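Local coordinates for FYVE, RhoGEF and PH domain-containing protein 5 (Homo sapiens, PDB 3MPX), which activates the small GTPase CDC42 by exchanging its bound GDP for GTP, and is represented here by its DH domain and first PH domain, at residues D108-R113 against Q198-L203; Q115-H120 against S202-V207. All coordinates share one frame; numbering follows the deposited sequence.

How the contacts relate
Contacts 1 and 2 lie on successive turns of helix 192-214 of the DH domain. Their centres are 9 Å apart, and both use L203, chiefly CD1 in contact 1 and CD2 in contact 2. Contact 1 sets the short, weakly bonded helix 108-111 against residues 198-203; it is partly buried, and a partly exposed leucine, L111, lies against G199 and A200 of the long helix. Contact 2, on residues 115-120, is buried throughout and relies on an aromatic ring and branched aliphatic side chains. Neither is joined by hydrogen bonds, so the chemistry of both is apolar. The two meet directly where F110 CD1 lies 3.7 Å from F117 CZ.

Contact 1: residues D108-R113 against Q198-L203; sequences DVFLAR and QGALSL
L111 holds CG anti to its carbonyl carbon (chi1 -64°), and a chi2 of 177° extends CD1 and leaves CD2, the other branch, to lie against the backbone of G199 and A200. L203 takes a different first torsion, with CG anti to the backbone N (chi1 -176°), which carries that side chain across to the short helix. L111 CD2 rests 3.5 Å from G199 C and equally near A200 N, a methyl laid on a peptide group. G199 has no side chain, and the methyl meets its backbone directly. Next to this, F110 CB meets A200 CB at 3.8 Å, while the F110 ring swings away to make an edge-to-face pair with Y176 of helix 162-184. L203 CD1 completes the contact between the F110 carbonyl and the L111 backbone, 3.9 Å from L111 CA. The polar groups are served within each segment. R113 NH2 turns back to V109 O at 3.1 Å, in the carbonyl plane and on a lone pair. G199 O takes both L203 N and S202 OG, which approach from the same face of its plane. D108 adds a salt bridge to R96 of helix 66-98. Close approach at a glycine and an alanine lets the 108-111 turn pack on helix 192-214 within the all-helical DH fold.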
ATOM      1  N   ASP A 108     -21.617  -0.921   6.046  1.00 19.99           N
ATOM      2  CA  ASP A 108     -22.565   0.099   5.557  1.00 20.22           C
ATOM      3  C   ASP A 108     -22.057   1.560   5.680  1.00 21.47           C
ATOM      4  O   ASP A 108     -22.585   2.446   5.007  1.00 21.79           O
ATOM      5  CB  ASP A 108     -23.926  -0.047   6.248  1.00 22.59           C
ATOM      6  CG  ASP A 108     -23.883   0.297   7.708  1.00 40.09           C
ATOM      7  OD1 ASP A 108     -23.489  -0.579   8.513  1.00 42.32           O
ATOM      8  OD2 ASP A 108     -24.214   1.445   8.048  1.00 51.42           O
ATOM      9  N   VAL A 109     -21.044   1.799   6.518  1.00 14.77           N
ATOM     10  CA  VAL A 109     -20.392   3.098   6.652  1.00 14.08           C
ATOM     11  C   VAL A 109     -19.707   3.443   5.309  1.00 17.88           C
ATOM     12  O   VAL A 109     -19.693   4.610   4.922  1.00 18.42           O
ATOM     13  CB  VAL A 109     -19.370   3.092   7.813  1.00 17.81           C
ATOM     14  CG1 VAL A 109     -18.435   4.307   7.771  1.00 17.28           C
ATOM     15  CG2 VAL A 109     -20.066   2.957   9.170  1.00 17.22           C
ATOM     16  N   PHE A 110     -19.158   2.440   4.601  1.00 12.89           N
ATOM     17  CA  PHE A 110     -18.513   2.682   3.314  1.00 12.42           C
ATOM     18  C   PHE A 110     -19.558   2.935   2.210  1.00 15.26           C
ATOM     19  O   PHE A 110     -19.443   3.917   1.479  1.00 14.77           O
ATOM     20  CB  PHE A 110     -17.541   1.547   2.953  1.00 14.16           C
ATOM     21  CG  PHE A 110     -16.431   1.349   3.959  1.00 15.71           C
ATOM     22  CD1 PHE A 110     -15.212   1.995   3.809  1.00 18.02           C
ATOM     23  CD2 PHE A 110     -16.599   0.500   5.053  1.00 18.43           C
ATOM     24  CE1 PHE A 110     -14.180   1.803   4.738  1.00 18.89           C
ATOM     25  CE2 PHE A 110     -15.561   0.301   5.975  1.00 20.73           C
ATOM     26  CZ  PHE A 110     -14.365   0.964   5.815  1.00 18.38           C
ATOM     27  N   LEU A 111     -20.587   2.080   2.135  1.00 12.81           N
ATOM     28  CA  LEU A 111     -21.724   2.130   1.201  1.00 13.38           C
ATOM     29  C   LEU A 111     -22.423   3.491   1.199  1.00 19.43           C
ATOM     30  O   LEU A 111     -22.835   3.992   0.140  1.00 20.60           O
ATOM     31  CB  LEU A 111     -22.777   1.084   1.610  1.00 13.31           C
ATOM     32  CG  LEU A 111     -22.428  -0.390   1.554  1.00 18.02           C
ATOM     33  CD1 LEU A 111     -23.585  -1.195   2.076  1.00 18.76           C
ATOM     34  CD2 LEU A 111     -22.109  -0.848   0.133  1.00 18.28           C
ATOM     35  N   ALA A 112     -22.598   4.062   2.395  1.00 15.78           N
ATOM     36  CA  ALA A 112     -23.262   5.346   2.597  1.00 16.08           C
ATOM     37  C   ALA A 112     -22.474   6.508   1.945  1.00 22.14           C
ATOM     38  O   ALA A 112     -23.051   7.563   1.656  1.00 22.71           O
ATOM     39  CB  ALA A 112     -23.416   5.593   4.091  1.00 16.49           C
ATOM     40  N   ARG A 113     -21.156   6.282   1.719  1.00 17.78           N
ATOM     41  CA  ARG A 113     -20.190   7.241   1.234  1.00 17.23           C
ATOM     42  C   ARG A 113     -19.687   6.929  -0.197  1.00 26.52           C
ATOM     43  O   ARG A 113     -18.484   6.910  -0.449  1.00 27.56           O
ATOM     44  CB  ARG A 113     -19.039   7.333   2.251  1.00 11.62           C
ATOM     45  CG  ARG A 113     -19.458   8.048   3.523  1.00 11.83           C
ATOM     46  CD  ARG A 113     -18.770   7.547   4.775  1.00 12.32           C
ATOM     47  NE  ARG A 113     -19.133   8.334   5.965  1.00 15.32           N
ATOM     48  CZ  ARG A 113     -20.126   8.030   6.801  1.00 25.88           C
ATOM     49  NH1 ARG A 113     -20.384   8.804   7.842  1.00 19.77           N
ATOM     50  NH2 ARG A 113     -20.875   6.955   6.592  1.00  9.79           N
ATOM     51  N   GLN A 198     -19.382  -7.052   0.867  1.00 17.55           N
ATOM     52  CA  GLN A 198     -19.195  -7.329  -0.552  1.00 17.25           C
ATOM     53  C   GLN A 198     -19.415  -6.045  -1.377  1.00 21.66           C
ATOM     54  O   GLN A 198     -18.610  -5.738  -2.267  1.00 22.93           O
ATOM     55  CB  GLN A 198     -20.166  -8.426  -1.003  1.00 18.69           C
ATOM     56  CG  GLN A 198     -19.641  -9.831  -0.779  1.00 38.52           C
ATOM     57  CD  GLN A 198     -20.646 -10.907  -1.111  1.00 56.90           C
ATOM     58  OE1 GLN A 198     -21.818 -10.868  -0.701  1.00 49.72           O
ATOM     59  NE2 GLN A 198     -20.168 -11.955  -1.768  1.00 48.98           N
ATOM     60  N   GLY A 199     -20.480  -5.312  -1.042  1.00 15.66           N
ATOM     61  CA  GLY A 199     -20.854  -4.050  -1.662  1.00 15.08           C
ATOM     62  C   GLY A 199     -19.822  -2.969  -1.443  1.00 19.96           C
ATOM     63  O   GLY A 199     -19.487  -2.241  -2.381  1.00 20.36           O
ATOM     64  N   ALA A 200     -19.295  -2.870  -0.195  1.00 16.03           N
ATOM     65  CA  ALA A 200     -18.215  -1.946   0.189  1.00 14.08           C
ATOM     66  C   ALA A 200     -16.925  -2.355  -0.513  1.00 14.46           C
ATOM     67  O   ALA A 200     -16.103  -1.503  -0.856  1.00 14.98           O
ATOM     68  CB  ALA A 200     -18.004  -1.983   1.691  1.00 14.60           C
ATOM     69  N   LEU A 201     -16.769  -3.653  -0.770  1.00  8.47           N
ATOM     70  CA  LEU A 201     -15.575  -4.139  -1.442  1.00  7.88           C
ATOM     71  C   LEU A 201     -15.574  -3.805  -2.909  1.00 14.77           C
ATOM     72  O   LEU A 201     -14.513  -3.507  -3.464  1.00 14.99           O
ATOM     73  CB  LEU A 201     -15.358  -5.639  -1.221  1.00  6.39           C
ATOM     74  CG  LEU A 201     -14.539  -5.957   0.028  1.00  8.01           C
ATOM     75  CD1 LEU A 201     -14.666  -7.424   0.421  1.00  6.48           C
ATOM     76  CD2 LEU A 201     -13.106  -5.528  -0.149  1.00  7.60           C
ATOM     77  N   SER A 202     -16.752  -3.834  -3.534  1.00 12.25           N
ATOM     78  CA  SER A 202     -16.870  -3.542  -4.954  1.00 12.23           C
ATOM     79  C   SER A 202     -16.821  -2.021  -5.181  1.00 18.29           C
ATOM     80  O   SER A 202     -16.235  -1.562  -6.177  1.00 17.91           O
ATOM     81  CB  SER A 202     -18.123  -4.187  -5.539  1.00 13.08           C
ATOM     82  OG  SER A 202     -19.278  -3.462  -5.169  1.00 22.28           O
ATOM     83  N   LEU A 203     -17.375  -1.255  -4.213  1.00 14.80           N
ATOM     84  CA  LEU A 203     -17.396   0.207  -4.203  1.00 14.86           C
ATOM     85  C   LEU A 203     -15.949   0.711  -4.183  1.00 19.17           C
ATOM     86  O   LEU A 203     -15.618   1.605  -4.948  1.00 20.53           O
ATOM     87  CB  LEU A 203     -18.210   0.720  -2.974  1.00 14.99           C
ATOM     88  CG  LEU A 203     -18.439   2.240  -2.808  1.00 19.96           C
ATOM     89  CD1 LEU A 203     -19.763   2.536  -2.127  1.00 19.83           C
ATOM     90  CD2 LEU A 203     -17.343   2.882  -1.957  1.00 22.76           C
TER

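Contact 2: residues Q115-H120 against S202-V207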
ATOM      1  N   GLN A 115     -20.281   8.961  -2.946  1.00 26.42           N
ATOM      2  CA  GLN A 115     -19.884  10.316  -3.350  1.00 25.68           C
ATOM      3  C   GLN A 115     -18.540  10.709  -2.709  1.00 31.02           C
ATOM      4  O   GLN A 115     -17.760  11.438  -3.315  1.00 32.27           O
ATOM      5  CB  GLN A 115     -20.993  11.322  -2.948  1.00 26.40           C
ATOM      6  CG  GLN A 115     -20.558  12.801  -2.867  1.00 35.68           C
ATOM      7  CD  GLN A 115     -21.593  13.716  -2.242  1.00 42.83           C
ATOM      8  OE1 GLN A 115     -21.643  13.903  -1.019  1.00 32.37           O
ATOM      9  NE2 GLN A 115     -22.423  14.333  -3.075  1.00 32.35           N
ATOM     10  N   GLY A 116     -18.299  10.242  -1.488  1.00 26.20           N
ATOM     11  CA  GLY A 116     -17.069  10.534  -0.762  1.00 25.05           C
ATOM     12  C   GLY A 116     -15.824   9.959  -1.402  1.00 25.15           C
ATOM     13  O   GLY A 116     -14.849  10.683  -1.624  1.00 24.13           O
ATOM     14  N   PHE A 117     -15.864   8.651  -1.709  1.00 19.48           N
ATOM     15  CA  PHE A 117     -14.785   7.912  -2.347  1.00 18.72           C
ATOM     16  C   PHE A 117     -14.596   8.360  -3.810  1.00 22.37           C
ATOM     17  O   PHE A 117     -13.633   7.953  -4.459  1.00 22.54           O
ATOM     18  CB  PHE A 117     -15.028   6.394  -2.239  1.00 20.37           C
ATOM     19  CG  PHE A 117     -14.696   5.813  -0.880  1.00 21.75           C
ATOM     20  CD1 PHE A 117     -13.389   5.493  -0.541  1.00 23.73           C
ATOM     21  CD2 PHE A 117     -15.696   5.560   0.052  1.00 24.07           C
ATOM     22  CE1 PHE A 117     -13.083   4.968   0.720  1.00 24.17           C
ATOM     23  CE2 PHE A 117     -15.386   5.038   1.315  1.00 26.17           C
ATOM     24  CZ  PHE A 117     -14.081   4.743   1.635  1.00 23.38           C
ATOM     25  N   ASP A 118     -15.487   9.228  -4.319  1.00 17.96           N
ATOM     26  CA  ASP A 118     -15.356   9.747  -5.681  1.00 16.78           C
ATOM     27  C   ASP A 118     -14.246  10.772  -5.732  1.00 16.65           C
ATOM     28  O   ASP A 118     -13.586  10.893  -6.761  1.00 17.13           O
ATOM     29  CB  ASP A 118     -16.683  10.303  -6.203  1.00 19.10           C
ATOM     30  CG  ASP A 118     -17.641   9.228  -6.686  1.00 34.94           C
ATOM     31  OD1 ASP A 118     -17.170   8.244  -7.319  1.00 35.86           O
ATOM     32  OD2 ASP A 118     -18.866   9.386  -6.470  1.00 42.70           O
ATOM     33  N   HIS A 119     -13.997  11.464  -4.597  1.00  9.43           N
ATOM     34  CA  HIS A 119     -12.888  12.404  -4.419  1.00  8.14           C
ATOM     35  C   HIS A 119     -11.556  11.648  -4.540  1.00  9.14           C
ATOM     36  O   HIS A 119     -10.632  12.148  -5.181  1.00  7.66           O
ATOM     37  CB  HIS A 119     -13.009  13.140  -3.078  1.00  8.94           C
ATOM     38  CG  HIS A 119     -14.124  14.144  -3.056  1.00 11.95           C
ATOM     39  ND1 HIS A 119     -14.082  15.290  -3.841  1.00 13.01           N
ATOM     40  CD2 HIS A 119     -15.280  14.139  -2.357  1.00 12.86           C
ATOM     41  CE1 HIS A 119     -15.200  15.938  -3.587  1.00 11.87           C
ATOM     42  NE2 HIS A 119     -15.947  15.294  -2.693  1.00 12.22           N
ATOM     43  N   HIS A 120     -11.495  10.412  -3.970  1.00  4.12           N
ATOM     44  CA  HIS A 120     -10.378   9.476  -4.117  1.00  3.66           C
ATOM     45  C   HIS A 120     -10.124   9.173  -5.610  1.00  9.55           C
ATOM     46  O   HIS A 120      -8.995   9.316  -6.067  1.00 10.63           O
ATOM     47  CB  HIS A 120     -10.620   8.166  -3.331  1.00  3.53           C
ATOM     48  CG  HIS A 120     -10.122   8.244  -1.920  1.00  6.65           C
ATOM     49  ND1 HIS A 120      -8.758   8.335  -1.629  1.00  8.36           N
ATOM     50  CD2 HIS A 120     -10.815   8.306  -0.765  1.00  7.82           C
ATOM     51  CE1 HIS A 120      -8.675   8.410  -0.314  1.00  7.29           C
ATOM     52  NE2 HIS A 120      -9.883   8.388   0.249  1.00  7.68           N
ATOM     53  N   SER A 202     -16.752  -3.834  -3.534  1.00 12.25           N
ATOM     54  CA  SER A 202     -16.870  -3.542  -4.954  1.00 12.23           C
ATOM     55  C   SER A 202     -16.821  -2.021  -5.181  1.00 18.29           C
ATOM     56  O   SER A 202     -16.235  -1.562  -6.177  1.00 17.91           O
ATOM     57  CB  SER A 202     -18.123  -4.187  -5.539  1.00 13.08           C
ATOM     58  OG  SER A 202     -19.278  -3.462  -5.169  1.00 22.28           O
ATOM     59  N   LEU A 203     -17.375  -1.255  -4.213  1.00 14.80           N
ATOM     60  CA  LEU A 203     -17.396   0.207  -4.203  1.00 14.86           C
ATOM     61  C   LEU A 203     -15.949   0.711  -4.183  1.00 19.17           C
ATOM     62  O   LEU A 203     -15.618   1.605  -4.948  1.00 20.53           O
ATOM     63  CB  LEU A 203     -18.210   0.720  -2.974  1.00 14.99           C
ATOM     64  CG  LEU A 203     -18.439   2.240  -2.808  1.00 19.96           C
ATOM     65  CD1 LEU A 203     -19.763   2.536  -2.127  1.00 19.83           C
ATOM     66  CD2 LEU A 203     -17.343   2.882  -1.957  1.00 22.76           C
ATOM     67  N   ILE A 204     -15.093   0.130  -3.331  1.00 15.02           N
ATOM     68  CA  ILE A 204     -13.682   0.519  -3.202  1.00 14.38           C
ATOM     69  C   ILE A 204     -12.899   0.025  -4.400  1.00 16.09           C
ATOM     70  O   ILE A 204     -11.973   0.713  -4.827  1.00 14.48           O
ATOM     71  CB  ILE A 204     -13.072   0.029  -1.850  1.00 17.72           C
ATOM     72  CG1 ILE A 204     -13.633   0.838  -0.667  1.00 17.94           C
ATOM     73  CG2 ILE A 204     -11.531   0.067  -1.838  1.00 17.74           C
ATOM     74  CD1 ILE A 204     -13.656   0.044   0.628  1.00 21.29           C
ATOM     75  N   SER A 205     -13.259  -1.163  -4.948  1.00 13.15           N
ATOM     76  CA  SER A 205     -12.549  -1.725  -6.099  1.00 12.96           C
ATOM     77  C   SER A 205     -12.782  -0.870  -7.315  1.00 16.38           C
ATOM     78  O   SER A 205     -11.873  -0.745  -8.106  1.00 16.01           O
ATOM     79  CB  SER A 205     -12.924  -3.180  -6.355  1.00 18.48           C
ATOM     80  OG  SER A 205     -14.121  -3.303  -7.108  1.00 36.01           O
ATOM     81  N   LYS A 206     -13.965  -0.208  -7.420  1.00 13.52           N
ATOM     82  CA  LYS A 206     -14.307   0.725  -8.497  1.00 13.28           C
ATOM     83  C   LYS A 206     -13.315   1.900  -8.436  1.00 20.06           C
ATOM     84  O   LYS A 206     -12.807   2.327  -9.478  1.00 21.29           O
ATOM     85  CB  LYS A 206     -15.750   1.234  -8.341  1.00 14.71           C
ATOM     86  CG  LYS A 206     -16.780   0.601  -9.296  1.00 24.65           C
ATOM     87  CD  LYS A 206     -17.936  -0.156  -8.587  1.00 35.89           C
ATOM     88  CE  LYS A 206     -18.881   0.678  -7.717  1.00 38.13           C
ATOM     89  NZ  LYS A 206     -19.847  -0.153  -6.917  1.00 22.73           N
ATOM     90  N   VAL A 207     -12.966   2.339  -7.206  1.00 16.39           N
ATOM     91  CA  VAL A 207     -12.020   3.433  -6.960  1.00 16.16           C
ATOM     92  C   VAL A 207     -10.560   3.001  -7.193  1.00 20.89           C
ATOM     93  O   VAL A 207      -9.844   3.730  -7.868  1.00 20.25           O
ATOM     94  CB  VAL A 207     -12.206   4.097  -5.566  1.00 19.18           C
ATOM     95  CG1 VAL A 207     -11.382   5.377  -5.454  1.00 19.20           C
ATOM     96  CG2 VAL A 207     -13.672   4.399  -5.282  1.00 18.36           C
TER
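F117 and V207 form the close-packed centre of this contact, and the valine uses both of its methyls. V207 CG1 touches H120 CB at 3.6 Å, and CG2 lies 3.9 Å from F117 CB; both methyls also bear on the carbonyl oxygen of F117. The valine torsion accounts for the division: CG1 stands anti to the backbone N (chi1 -170°), which turns CG2 anti to the carbonyl carbon, and the pair reaches both F117 and H120. Were V207 cut back to an alanine, both methyls would go, which would probably open a gap beside F117 CB and F117 O and cost H120 CB its contact with this helix. Further along, L203 CD2 comes obliquely to the F117 ring, 3.7 Å from CD2 of the phenylalanine, and the two side chains cross at about a right angle. I204 CG1 sits over one face of the same ring, more loosely, at 4.4 Å from F117 CE1. This is helix-to-helix packing inside the elongated helical bundle of a DH domain, the module that carries nucleotide exchange in this family. L173 of helix 162-184 and I89 of helix 66-98 also pack on F117, so the ring is enclosed by several helices. The H120 imidazole turns from V207 toward helix 66-98, where NE2 is hydrogen-bonded to H86 NE2, which gives a buried polar atom a partner. The contact loosens beyond this centre. D118 and K206 lie on the exposed side without touching across it, and the hydroxyl of S205 folds back along its own helix to S202 O at 2.9 Å, an oxygen that also accepts from K206 N.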